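Local coordinates for protein mucin-like protocadherin (Homo sapiens, PDB 6OAE) that probably pairs with CDHR2 in calcium-dependent adhesion between neighbouring microvilli, and is represented here by its own first two extracellular cadherin repeats, at residues A[96-101]-A[179-184]; A[149-154]-A[175-180]; A[103-108]-A[197-202]; A[66-71]-A[86-91]. All coordinates share one frame; numbering follows the deposited sequence.

Contact 1: A[96-101]-A[179-184]; sequences NAPEFP and LLVRDT. With CA (calcium ion), chain E.
Phe-100 reaches across to Leu-179 and Val-181 while, at the other end, Asn-96 and Asp-183 share a calcium ion. From CB, which points toward strand 179-182, the Phe-100 ring extends so that its far atoms do the touching. CE1 lies 3.6 Å from Leu-179 CD2; CE2 passes the backbone, 3.6 Å from Leu-179 O; CZ, the tip, sits 3.5 Å from Val-181 CG1. A chi1 of 63° brings that methyl, set between backbone N and carbonyl carbon, obliquely to the far end of the ring. Val-181 CG1 also meets Pro-98 CB at 3.9 Å, so one branch serves both apolar partners. Next comes Asp-183, whose OD2 lies 3.8 Å from Pro-98 CD and whose carboxylate has a further polar partner in His-193. The calcium ion is bound by Asn-96 O and by Asp-183 OD2, each at 2.3 Å. Asn-94, Asp-129, Asp-131 and Asp-134 complete the site. Asn-96 O and Asp-183 OD2 stand 3.1 Å apart without a hydrogen bond, a closeness explained by their common metal. With no hydrogen bond crossing the contact, linker and strand are joined by apolar packing and coordination, so this end of the interface probably depends on bound calcium.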
loop_
_atom_site.group_PDB
_atom_site.type_symbol
_atom_site.label_atom_id
_atom_site.label_comp_id
_atom_site.label_asym_id
_atom_site.label_seq_id
_atom_site.Cartn_x
_atom_site.Cartn_y
_atom_site.Cartn_z
ATOM N N ASN A 96 1.417 3.730 4.057
ATOM C CA ASN A 96 2.745 3.074 3.996
ATOM C C ASN A 96 3.652 3.879 3.066
ATOM O O ASN A 96 3.163 4.400 2.039
ATOM C CB ASN A 96 2.626 1.611 3.557
ATOM C CG ASN A 96 1.947 0.763 4.616
ATOM O OD1 ASN A 96 2.590 0.298 5.550
ATOM N ND2 ASN A 96 0.655 0.557 4.480
ATOM N N ALA A 97 4.928 4.002 3.435
ATOM C CA ALA A 97 5.950 4.715 2.634
ATOM C C ALA A 97 6.648 3.694 1.741
ATOM O O ALA A 97 6.812 2.527 2.119
ATOM C CB ALA A 97 6.922 5.445 3.532
ATOM N N PRO A 98 7.058 4.073 0.511
ATOM C CA PRO A 98 7.868 3.180 -0.306
ATOM C C PRO A 98 9.247 3.096 0.355
ATOM O O PRO A 98 9.679 4.039 0.993
ATOM C CB PRO A 98 7.890 3.836 -1.698
ATOM C CG PRO A 98 7.649 5.314 -1.408
ATOM C CD PRO A 98 6.777 5.344 -0.165
ATOM N N GLU A 99 9.887 1.941 0.211
ATOM C CA GLU A 99 11.214 1.674 0.790
ATOM C C GLU A 99 12.083 1.024 -0.272
ATOM O O GLU A 99 11.608 0.074 -0.912
ATOM C CB GLU A 99 11.081 0.746 1.994
ATOM C CG GLU A 99 10.397 1.393 3.172
ATOM C CD GLU A 99 9.995 0.416 4.266
ATOM O OE1 GLU A 99 10.545 -0.697 4.287
ATOM O OE2 GLU A 99 9.128 0.781 5.081
ATOM N N PHE A 100 13.290 1.542 -0.454
ATOM C CA PHE A 100 14.335 0.893 -1.272
ATOM C C PHE A 100 14.981 -0.172 -0.403
ATOM O O PHE A 100 15.109 0.044 0.800
ATOM C CB PHE A 100 15.401 1.882 -1.706
ATOM C CG PHE A 100 14.972 2.876 -2.752
ATOM C CD1 PHE A 100 14.707 2.457 -4.051
ATOM C CD2 PHE A 100 14.876 4.228 -2.444
ATOM C CE1 PHE A 100 14.345 3.375 -5.024
ATOM C CE2 PHE A 100 14.510 5.146 -3.421
ATOM C CZ PHE A 100 14.254 4.718 -4.703
ATOM N N PRO A 101 15.365 -1.341 -0.959
ATOM C CA PRO A 101 16.172 -2.319 -0.204
ATOM C C PRO A 101 17.679 -1.989 -0.070
ATOM O O PRO A 101 18.431 -2.855 0.369
ATOM C CB PRO A 101 15.908 -3.594 -1.014
ATOM C CG PRO A 101 15.776 -3.106 -2.446
ATOM C CD PRO A 101 14.983 -1.822 -2.300
ATOM N N LEU A 179 18.461 8.746 -6.323
ATOM C CA LEU A 179 17.254 8.067 -6.825
ATOM C C LEU A 179 16.142 8.338 -5.818
ATOM O O LEU A 179 16.313 7.951 -4.653
ATOM C CB LEU A 179 17.536 6.575 -6.974
ATOM C CG LEU A 179 16.387 5.759 -7.561
ATOM C CD1 LEU A 179 16.013 6.213 -8.963
ATOM C CD2 LEU A 179 16.755 4.303 -7.552
ATOM N N LEU A 180 15.076 9.001 -6.253
ATOM C CA LEU A 180 13.898 9.307 -5.406
ATOM C C LEU A 180 12.754 8.421 -5.844
ATOM O O LEU A 180 12.620 8.166 -7.049
ATOM C CB LEU A 180 13.474 10.765 -5.564
ATOM C CG LEU A 180 14.582 11.802 -5.450
ATOM C CD1 LEU A 180 14.000 13.199 -5.606
ATOM C CD2 LEU A 180 15.311 11.671 -4.132
ATOM N N VAL A 181 11.925 8.002 -4.902
ATOM C CA VAL A 181 10.664 7.322 -5.264
ATOM C C VAL A 181 9.570 7.976 -4.431
ATOM O O VAL A 181 9.849 8.296 -3.259
ATOM C CB VAL A 181 10.740 5.796 -5.061
ATOM C CG1 VAL A 181 10.966 5.404 -3.598
ATOM C CG2 VAL A 181 9.513 5.115 -5.632
ATOM N N ARG A 182 8.398 8.183 -5.020
ATOM C CA ARG A 182 7.199 8.642 -4.275
ATOM C C ARG A 182 6.048 7.725 -4.674
ATOM O O ARG A 182 6.131 7.093 -5.764
ATOM C CB ARG A 182 6.922 10.136 -4.505
ATOM C CG ARG A 182 6.609 10.499 -5.942
ATOM C CD ARG A 182 6.105 11.918 -6.182
ATOM N NE ARG A 182 5.734 12.036 -7.592
ATOM C CZ ARG A 182 6.562 12.333 -8.603
ATOM N NH1 ARG A 182 7.850 12.580 -8.405
ATOM N NH2 ARG A 182 6.086 12.397 -9.833
ATOM N N ASP A 183 5.006 7.664 -3.837
ATOM C CA ASP A 183 3.845 6.759 -4.051
ATOM C C ASP A 183 2.638 7.544 -4.588
ATOM O O ASP A 183 1.539 7.023 -4.501
ATOM C CB ASP A 183 3.529 5.996 -2.770
ATOM C CG ASP A 183 3.262 6.854 -1.545
ATOM O OD1 ASP A 183 3.206 8.115 -1.669
ATOM O OD2 ASP A 183 3.141 6.244 -0.468
ATOM N N THR A 184 2.846 8.755 -5.112
ATOM C CA THR A 184 1.794 9.604 -5.724
ATOM C C THR A 184 2.321 10.204 -7.021
ATOM O O THR A 184 3.509 10.493 -7.142
ATOM C CB THR A 184 1.334 10.704 -4.761
ATOM O OG1 THR A 184 2.436 11.579 -4.478
ATOM C CG2 THR A 184 0.744 10.121 -3.497
HETATM CA CA CA E . 2.076 4.239 0.034
#

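Contact 2: A[149-154]-A[175-180]; sequences DYFSLV and MTFWLL
Tyr-150, Phe-151, Met-175 and Phe-177 all turn their CG away from their own carbonyl carbon, and all four CB atoms point across the gap between strands 151-153 and 175-180. Bends further along the methionine, at chi2 (139°) and again at chi3, then bring its sulfur within reach of two aromatic rings. Met-175 SD lies 4.1 Å from the centroid of the Tyr-150 ring, 32° off the ring normal, an oblique approach whose nearest ring atom is CD1. Toward Phe-151 the same sulfur is at the ring edge: its distance to Phe-151 CE2 is 3.7 Å, and Met-175 CE lies in the ring plane beside that edge. Both are Met-aromatic contacts, made by one sulfur with two differently turned rings. Phe-177 continues the row, its CZ 3.9 Å from Phe-151 CB and its CE2 equally far from Phe-151 CD2; the two side chains cross at about a right angle. At the end of the row Leu-153 CD1 and Leu-179 CD1 meet at 4.2 Å, a lighter touch between methyls. Leu-161 and Leu-163 pack against Phe-151, and Leu-140 lies against both Leu-153 and Phe-177. The strands run 17° apart in direction, but no hydrogen bond joins them and their axes come no closer than 10.2 Å. Strand 151-155 shares a sheet with 158-163, strand 174-182 with 194-204 and 137-142; this filling between the two sheets is part of the hydrophobic core of the Greek-key beta sandwich of a cadherin repeat.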
loop_
_atom_site.group_PDB
_atom_site.type_symbol
_atom_site.label_atom_id
_atom_site.label_comp_id
_atom_site.label_asym_id
_atom_site.label_seq_id
_atom_site.Cartn_x
_atom_site.Cartn_y
_atom_site.Cartn_z
ATOM N N ASP A 149 23.919 13.578 -18.270
ATOM C CA ASP A 149 24.283 13.499 -19.712
ATOM C C ASP A 149 24.431 12.022 -20.126
ATOM O O ASP A 149 24.229 11.725 -21.297
ATOM C CB ASP A 149 25.589 14.236 -20.038
ATOM C CG ASP A 149 25.640 15.719 -19.673
ATOM O OD1 ASP A 149 24.581 16.300 -19.359
ATOM O OD2 ASP A 149 26.769 16.286 -19.715
ATOM N N TYR A 150 24.747 11.115 -19.193
ATOM C CA TYR A 150 25.132 9.724 -19.520
ATOM C C TYR A 150 24.033 8.705 -19.251
ATOM O O TYR A 150 24.037 7.717 -19.953
ATOM C CB TYR A 150 26.360 9.328 -18.717
ATOM C CG TYR A 150 27.572 10.127 -19.108
ATOM C CD1 TYR A 150 27.843 11.333 -18.486
ATOM C CD2 TYR A 150 28.427 9.698 -20.115
ATOM C CE1 TYR A 150 28.953 12.088 -18.829
ATOM C CE2 TYR A 150 29.550 10.441 -20.467
ATOM C CZ TYR A 150 29.811 11.641 -19.823
ATOM O OH TYR A 150 30.901 12.403 -20.157
ATOM N N PHE A 151 23.202 8.906 -18.225
ATOM C CA PHE A 151 22.204 7.907 -17.770
ATOM C C PHE A 151 20.863 8.566 -17.497
ATOM O O PHE A 151 20.814 9.711 -17.044
ATOM C CB PHE A 151 22.676 7.196 -16.504
ATOM C CG PHE A 151 23.971 6.440 -16.637
ATOM C CD1 PHE A 151 24.002 5.163 -17.181
ATOM C CD2 PHE A 151 25.166 6.990 -16.182
ATOM C CE1 PHE A 151 25.190 4.465 -17.271
ATOM C CE2 PHE A 151 26.359 6.288 -16.280
ATOM C CZ PHE A 151 26.368 5.030 -16.826
ATOM N N SER A 152 19.788 7.826 -17.777
ATOM C CA SER A 152 18.395 8.238 -17.473
ATOM C C SER A 152 17.562 6.999 -17.162
ATOM O O SER A 152 17.988 5.888 -17.535
ATOM C CB SER A 152 17.829 9.027 -18.631
ATOM O OG SER A 152 17.746 8.219 -19.786
ATOM N N LEU A 153 16.433 7.189 -16.492
ATOM C CA LEU A 153 15.463 6.107 -16.238
ATOM C C LEU A 153 14.662 5.913 -17.509
ATOM O O LEU A 153 14.389 6.923 -18.216
ATOM C CB LEU A 153 14.554 6.496 -15.083
ATOM C CG LEU A 153 15.245 6.694 -13.742
ATOM C CD1 LEU A 153 14.211 7.050 -12.702
ATOM C CD2 LEU A 153 16.009 5.440 -13.328
ATOM N N VAL A 154 14.289 4.677 -17.807
ATOM C CA VAL A 154 13.448 4.408 -19.000
ATOM C C VAL A 154 12.134 5.185 -18.861
ATOM O O VAL A 154 11.694 5.809 -19.864
ATOM C CB VAL A 154 13.225 2.896 -19.211
ATOM C CG1 VAL A 154 12.142 2.633 -20.244
ATOM C CG2 VAL A 154 14.522 2.231 -19.609
ATOM N N MET A 175 30.106 8.648 -11.680
ATOM C CA MET A 175 28.838 9.411 -11.819
ATOM C C MET A 175 27.955 8.997 -10.641
ATOM O O MET A 175 27.709 7.786 -10.489
ATOM C CB MET A 175 28.121 9.120 -13.140
ATOM C CG MET A 175 28.671 9.931 -14.304
ATOM S SD MET A 175 28.849 9.047 -15.859
ATOM C CE MET A 175 29.904 7.700 -15.348
ATOM N N THR A 176 27.511 9.952 -9.829
ATOM C CA THR A 176 26.634 9.655 -8.674
ATOM C C THR A 176 25.288 10.341 -8.867
ATOM O O THR A 176 25.246 11.499 -9.344
ATOM C CB THR A 176 27.317 9.990 -7.349
ATOM O OG1 THR A 176 28.511 9.211 -7.318
ATOM C CG2 THR A 176 26.463 9.646 -6.152
ATOM N N PHE A 177 24.231 9.625 -8.492
ATOM C CA PHE A 177 22.827 10.061 -8.601
ATOM C C PHE A 177 22.105 9.864 -7.279
ATOM O O PHE A 177 22.435 8.922 -6.548
ATOM C CB PHE A 177 22.078 9.230 -9.632
ATOM C CG PHE A 177 22.575 9.389 -11.039
ATOM C CD1 PHE A 177 22.178 10.467 -11.802
ATOM C CD2 PHE A 177 23.418 8.449 -11.596
ATOM C CE1 PHE A 177 22.621 10.606 -13.113
ATOM C CE2 PHE A 177 23.877 8.598 -12.899
ATOM C CZ PHE A 177 23.474 9.679 -13.657
ATOM N N TRP A 178 21.163 10.755 -7.016
ATOM C CA TRP A 178 20.063 10.540 -6.052
ATOM C C TRP A 178 18.941 9.859 -6.833
ATOM O O TRP A 178 18.569 10.376 -7.922
ATOM C CB TRP A 178 19.560 11.838 -5.434
ATOM C CG TRP A 178 20.415 12.380 -4.338
ATOM C CD1 TRP A 178 20.635 11.816 -3.114
ATOM C CD2 TRP A 178 21.140 13.624 -4.356
ATOM N NE1 TRP A 178 21.464 12.618 -2.371
ATOM C CE2 TRP A 178 21.789 13.736 -3.105
ATOM C CE3 TRP A 178 21.312 14.646 -5.304
ATOM C CZ2 TRP A 178 22.597 14.835 -2.784
ATOM C CZ3 TRP A 178 22.110 15.728 -4.986
ATOM C CH2 TRP A 178 22.746 15.821 -3.741
ATOM N N LEU A 179 18.461 8.746 -6.323
ATOM C CA LEU A 179 17.254 8.067 -6.825
ATOM C C LEU A 179 16.142 8.338 -5.818
ATOM O O LEU A 179 16.313 7.951 -4.653
ATOM C CB LEU A 179 17.536 6.575 -6.974
ATOM C CG LEU A 179 16.387 5.759 -7.561
ATOM C CD1 LEU A 179 16.013 6.213 -8.963
ATOM C CD2 LEU A 179 16.755 4.303 -7.552
ATOM N N LEU A 180 15.076 9.001 -6.253
ATOM C CA LEU A 180 13.898 9.307 -5.406
ATOM C C LEU A 180 12.754 8.421 -5.844
ATOM O O LEU A 180 12.620 8.166 -7.049
ATOM C CB LEU A 180 13.474 10.765 -5.564
ATOM C CG LEU A 180 14.582 11.802 -5.450
ATOM C CD1 LEU A 180 14.000 13.199 -5.606
ATOM C CD2 LEU A 180 15.311 11.671 -4.132
#

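Contact 3: A[103-108]-A[197-202]; sequences KTKEIR and ATLVLN
Thr-104 and Thr-198 lie side by side on one face of a parallel strand pair, the methyl Thr-104 CG2 3.6 Å from Thr-198 CG2. Both place CG2 anti to the backbone N, which sets the methyls next to each other. Further along the same face Glu-106 runs beside Val-200; in one of its two modelled conformers Glu-106 CG lies 3.8 Å from Val-200 CB. On the other face Ile-107 CB meets Leu-201 CD1 at 4.2 Å. Between the two faces, five backbone hydrogen bonds alternate in direction. Thr-198 N gives to Lys-103 O, Val-200 N to Lys-105 O and Asn-202 N to Ile-107 O; in return Ile-107 N meets Val-200 O at 2.8 Å. Lys-105 N to Thr-198 O, at 3.1 Å, is the longest of the five. The parallel pairing of first and last strands is that of the cadherin repeat, where strand 104-110 borders strand 194-204 at the sheet margin. Further out, Lys-105 bends away at chi3 and chi4 to give its NZ to Gln-124 O, and it makes a cation-pi contact with Phe-102. Phe-102 also packs on Ala-197 and Leu-199. Beyond strand 194-204, backbone bonds tie Leu-199 to Phe-177 and Leu-201 to Met-175, fixing it against its antiparallel neighbour.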
loop_
_atom_site.group_PDB
_atom_site.type_symbol
_atom_site.label_atom_id
_atom_site.label_comp_id
_atom_site.label_asym_id
_atom_site.label_seq_id
_atom_site.Cartn_x
_atom_site.Cartn_y
_atom_site.Cartn_z
ATOM N N LYS A 103 20.548 1.760 0.626
ATOM C CA LYS A 103 20.728 3.202 0.940
ATOM C C LYS A 103 21.633 3.841 -0.121
ATOM O O LYS A 103 21.235 4.835 -0.739
ATOM C CB LYS A 103 21.352 3.391 2.322
ATOM C CG LYS A 103 20.553 2.830 3.489
ATOM C CD LYS A 103 21.382 2.759 4.783
ATOM C CE LYS A 103 20.668 2.024 5.894
ATOM N NZ LYS A 103 19.461 2.765 6.316
ATOM N N THR A 104 22.835 3.303 -0.276
ATOM C CA THR A 104 23.832 3.710 -1.297
ATOM C C THR A 104 24.399 2.432 -1.904
ATOM O O THR A 104 24.721 1.502 -1.126
ATOM C CB THR A 104 24.979 4.564 -0.749
ATOM O OG1 THR A 104 24.500 5.751 -0.108
ATOM C CG2 THR A 104 25.941 4.961 -1.850
ATOM N N LYS A 105 24.529 2.409 -3.224
ATOM C CA LYS A 105 24.830 1.200 -4.024
ATOM C C LYS A 105 25.738 1.589 -5.197
ATOM O O LYS A 105 25.466 2.654 -5.800
ATOM C CB LYS A 105 23.492 0.648 -4.523
ATOM C CG LYS A 105 23.537 -0.667 -5.268
ATOM C CD LYS A 105 22.390 -0.845 -6.258
ATOM C CE LYS A 105 21.064 -1.181 -5.620
ATOM N NZ LYS A 105 20.686 -2.608 -5.780
ATOM N N GLU A 106 26.737 0.752 -5.516
ATOM C CA GLU A 106 27.683 0.988 -6.637
ATOM C C GLU A 106 27.452 -0.054 -7.744
ATOM O O GLU A 106 27.178 -1.213 -7.416
ATOM C CB GLU A 106 29.113 0.979 -6.091
ATOM C CG GLU A 106 29.258 1.839 -4.844
ATOM C CD GLU A 106 30.638 2.420 -4.602
ATOM O OE1 GLU A 106 31.591 1.981 -5.286
ATOM O OE2 GLU A 106 30.757 3.315 -3.731
ATOM N N ILE A 107 27.559 0.377 -9.003
ATOM C CA ILE A 107 27.496 -0.509 -10.198
ATOM C C ILE A 107 28.723 -0.185 -11.056
ATOM O O ILE A 107 28.940 1.005 -11.329
ATOM C CB ILE A 107 26.194 -0.324 -11.006
ATOM C CG1 ILE A 107 24.938 -0.745 -10.222
ATOM C CG2 ILE A 107 26.299 -1.080 -12.336
ATOM C CD1 ILE A 107 24.492 0.218 -9.136
ATOM N N ARG A 108 29.465 -1.199 -11.480
ATOM C CA ARG A 108 30.596 -1.019 -12.417
ATOM C C ARG A 108 30.072 -1.225 -13.842
ATOM O O ARG A 108 29.303 -2.186 -14.084
ATOM C CB ARG A 108 31.768 -1.882 -11.945
ATOM C CG ARG A 108 32.431 -1.234 -10.739
ATOM C CD ARG A 108 33.285 -2.120 -9.901
ATOM N NE ARG A 108 32.578 -3.269 -9.392
ATOM C CZ ARG A 108 31.666 -3.267 -8.417
ATOM N NH1 ARG A 108 31.297 -2.147 -7.804
ATOM N NH2 ARG A 108 31.122 -4.418 -8.055
ATOM N N ALA A 197 17.710 7.082 -2.248
ATOM C CA ALA A 197 18.885 6.194 -2.246
ATOM C C ALA A 197 19.928 6.837 -3.158
ATOM O O ALA A 197 19.551 7.732 -3.939
ATOM C CB ALA A 197 18.500 4.818 -2.684
ATOM N N THR A 198 21.186 6.433 -3.022
ATOM C CA THR A 198 22.319 6.933 -3.844
ATOM C C THR A 198 22.732 5.802 -4.800
ATOM O O THR A 198 22.751 4.616 -4.380
ATOM C CB THR A 198 23.427 7.503 -2.942
ATOM O OG1 THR A 198 22.970 8.710 -2.315
ATOM C CG2 THR A 198 24.687 7.846 -3.700
ATOM N N LEU A 199 22.997 6.144 -6.065
ATOM C CA LEU A 199 23.523 5.218 -7.087
ATOM C C LEU A 199 24.883 5.748 -7.498
ATOM O O LEU A 199 24.969 6.929 -7.845
ATOM C CB LEU A 199 22.633 5.163 -8.329
ATOM C CG LEU A 199 21.241 4.583 -8.143
ATOM C CD1 LEU A 199 20.490 4.668 -9.457
ATOM C CD2 LEU A 199 21.327 3.151 -7.656
ATOM N N VAL A 200 25.881 4.893 -7.466
ATOM C CA VAL A 200 27.261 5.232 -7.894
ATOM C C VAL A 200 27.555 4.377 -9.127
ATOM O O VAL A 200 27.553 3.132 -8.999
ATOM C CB VAL A 200 28.254 5.000 -6.753
ATOM C CG1 VAL A 200 29.672 5.240 -7.210
ATOM C CG2 VAL A 200 27.923 5.867 -5.543
ATOM N N LEU A 201 27.788 5.021 -10.267
ATOM C CA LEU A 201 28.177 4.364 -11.534
ATOM C C LEU A 201 29.687 4.566 -11.687
ATOM O O LEU A 201 30.114 5.765 -11.793
ATOM C CB LEU A 201 27.399 4.993 -12.689
ATOM C CG LEU A 201 25.940 4.543 -12.861
ATOM C CD1 LEU A 201 25.870 3.135 -13.381
ATOM C CD2 LEU A 201 25.140 4.643 -11.580
ATOM N N ASN A 202 30.439 3.471 -11.662
ATOM C CA ASN A 202 31.919 3.472 -11.776
ATOM C C ASN A 202 32.300 2.880 -13.136
ATOM O O ASN A 202 32.001 1.685 -13.368
ATOM C CB ASN A 202 32.565 2.718 -10.618
ATOM C CG ASN A 202 34.065 2.892 -10.601
ATOM O OD1 ASN A 202 34.564 3.984 -10.871
ATOM N ND2 ASN A 202 34.786 1.826 -10.279
#

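Contact 4: A[66-71]-A[86-91]; sequences SLLEAQ and VFVSVL
Leu-68, Val-88 and Val-90 form the apolar centre: Leu-68 CB lies 4.1 Å from Val-88 CB, and Leu-68 CG approaches Val-90 CG2. Ala-70 and Val-86 extend this face, their CB atoms 4.2 Å apart, and Phe-47 packs on Leu-68, Ala-70 and Val-88. Between the side chains run antiparallel backbone bonds. Leu-68 and Val-88 exchange two, Leu-68 N to Val-88 O and the return bond from Val-88 N to Leu-68 O; Ala-70 and Val-86 form the next hydrogen-bonded pair. On the other face Glu-69 lies alongside Phe-87, its chain extended with CG anti to the backbone N (chi1 169°). Its OE1 comes in the ring plane to the edge, 3.2 Å from Phe-87 CE1, and the carboxylate stands nearly perpendicular to the ring. Arg-85 forms a salt bridge to this OE1. At the polar end Ser-66 O accepts from Val-90 N, and a water donates to Ser-66 O and bonds Ser-89 OG. The 167° between strand directions and the short connection from strand 67-76 to strand 79-91 make this a beta hairpin, its Leu-68 face turned to the sandwich core of the first cadherin repeat.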
loop_
_atom_site.group_PDB
_atom_site.type_symbol
_atom_site.label_atom_id
_atom_site.label_comp_id
_atom_site.label_asym_id
_atom_site.label_seq_id
_atom_site.Cartn_x
_atom_site.Cartn_y
_atom_site.Cartn_z
ATOM N N SER A 66 -9.406 -6.692 4.475
ATOM C CA SER A 66 -10.176 -5.634 3.764
ATOM C C SER A 66 -11.692 -5.825 3.922
ATOM O O SER A 66 -12.447 -4.921 3.524
ATOM C CB SER A 66 -9.789 -5.603 2.313
ATOM O OG SER A 66 -10.219 -6.781 1.658
ATOM N N LEU A 67 -12.137 -6.964 4.452
ATOM C CA LEU A 67 -13.580 -7.265 4.600
ATOM C C LEU A 67 -13.807 -7.930 5.949
ATOM O O LEU A 67 -13.149 -8.952 6.242
ATOM C CB LEU A 67 -14.022 -8.158 3.443
ATOM C CG LEU A 67 -15.509 -8.473 3.388
ATOM C CD1 LEU A 67 -16.295 -7.289 2.819
ATOM C CD2 LEU A 67 -15.742 -9.742 2.567
ATOM N N LEU A 68 -14.687 -7.345 6.755
ATOM C CA LEU A 68 -15.039 -7.857 8.099
ATOM C C LEU A 68 -16.507 -8.255 8.016
ATOM O O LEU A 68 -17.283 -7.467 7.455
ATOM C CB LEU A 68 -14.779 -6.779 9.156
ATOM C CG LEU A 68 -13.436 -6.049 9.047
ATOM C CD1 LEU A 68 -13.327 -4.949 10.101
ATOM C CD2 LEU A 68 -12.284 -7.017 9.174
ATOM N N GLU A 69 -16.848 -9.429 8.533
ATOM C CA GLU A 69 -18.204 -10.004 8.481
ATOM C C GLU A 69 -18.696 -10.252 9.904
ATOM O O GLU A 69 -17.947 -10.795 10.706
ATOM C CB GLU A 69 -18.152 -11.285 7.635
ATOM C CG GLU A 69 -19.409 -12.128 7.706
ATOM C CD GLU A 69 -19.526 -13.162 6.596
ATOM O OE1 GLU A 69 -20.663 -13.401 6.131
ATOM O OE2 GLU A 69 -18.480 -13.718 6.195
ATOM N N ALA A 70 -19.930 -9.866 10.184
ATOM C CA ALA A 70 -20.633 -10.167 11.439
ATOM C C ALA A 70 -21.803 -11.070 11.083
ATOM O O ALA A 70 -22.584 -10.687 10.178
ATOM C CB ALA A 70 -21.103 -8.913 12.115
ATOM N N GLN A 71 -21.897 -12.218 11.754
ATOM C CA GLN A 71 -23.061 -13.141 11.642
ATOM C C GLN A 71 -23.929 -12.862 12.853
ATOM O O GLN A 71 -23.452 -13.102 13.971
ATOM C CB GLN A 71 -22.584 -14.590 11.561
ATOM C CG GLN A 71 -23.730 -15.596 11.510
ATOM C CD GLN A 71 -23.241 -17.020 11.573
ATOM O OE1 GLN A 71 -22.289 -17.342 12.282
ATOM N NE2 GLN A 71 -23.902 -17.888 10.825
ATOM N N VAL A 86 -23.772 -8.737 8.303
ATOM C CA VAL A 86 -23.306 -7.337 8.141
ATOM C C VAL A 86 -21.880 -7.388 7.627
ATOM O O VAL A 86 -21.060 -8.146 8.216
ATOM C CB VAL A 86 -23.381 -6.530 9.437
ATOM C CG1 VAL A 86 -22.704 -5.167 9.252
ATOM C CG2 VAL A 86 -24.812 -6.391 9.918
ATOM N N PHE A 87 -21.595 -6.612 6.583
ATOM C CA PHE A 87 -20.249 -6.483 5.990
ATOM C C PHE A 87 -19.688 -5.091 6.250
ATOM O O PHE A 87 -20.383 -4.098 5.999
ATOM C CB PHE A 87 -20.319 -6.766 4.497
ATOM C CG PHE A 87 -20.463 -8.231 4.162
ATOM C CD1 PHE A 87 -20.661 -9.196 5.139
ATOM C CD2 PHE A 87 -20.415 -8.653 2.852
ATOM C CE1 PHE A 87 -20.774 -10.534 4.799
ATOM C CE2 PHE A 87 -20.525 -9.992 2.522
ATOM C CZ PHE A 87 -20.699 -10.926 3.496
ATOM N N VAL A 88 -18.454 -5.048 6.731
ATOM C CA VAL A 88 -17.654 -3.802 6.756
ATOM C C VAL A 88 -16.602 -3.940 5.660
ATOM O O VAL A 88 -15.697 -4.779 5.790
ATOM C CB VAL A 88 -17.024 -3.500 8.118
ATOM C CG1 VAL A 88 -16.190 -2.231 8.039
ATOM C CG2 VAL A 88 -18.070 -3.384 9.213
ATOM N N SER A 89 -16.750 -3.151 4.618
ATOM C CA SER A 89 -15.771 -3.016 3.536
ATOM C C SER A 89 -14.741 -1.977 3.992
ATOM O O SER A 89 -15.118 -0.813 4.169
ATOM C CB SER A 89 -16.446 -2.643 2.272
ATOM O OG SER A 89 -15.479 -2.423 1.270
ATOM N N VAL A 90 -13.488 -2.388 4.178
ATOM C CA VAL A 90 -12.395 -1.493 4.634
ATOM C C VAL A 90 -11.778 -0.823 3.403
ATOM O O VAL A 90 -11.423 -1.540 2.455
ATOM C CB VAL A 90 -11.339 -2.257 5.444
ATOM C CG1 VAL A 90 -10.245 -1.315 5.922
ATOM C CG2 VAL A 90 -11.966 -3.005 6.611
ATOM N N LEU A 91 -11.628 0.497 3.439
ATOM C CA LEU A 91 -11.111 1.296 2.308
ATOM C C LEU A 91 -9.625 1.551 2.538
ATOM O O LEU A 91 -9.230 1.940 3.666
ATOM C CB LEU A 91 -11.859 2.623 2.183
ATOM C CG LEU A 91 -13.370 2.527 2.003
ATOM C CD1 LEU A 91 -13.968 3.916 1.831
ATOM C CD2 LEU A 91 -13.743 1.619 0.838
HETATM O O HOH W 1 -12.484 -3.039 0.841
#

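Overall arrangement
Contact 4 comes first along the chain and lies in the N-terminal repeat; contacts 2 and 3 belong to the second, both about 45 Å from it between centres, and on the opposite side of the chain's centre. Contact 1 includes the end of the linker and part of a calcium site, about 30 Å between centres from contact 4. Strand 174-182 serves contacts 1 and 2, whose centres are 16 Å apart, and is the neighbour in one sheet of strand 194-204 of contact 3. Contact 2 is nested within the loop closed by contact 3. Thus one strand carries the second repeat's core to the calcium site, consistent with calcium stiffening the junction of the two repeats.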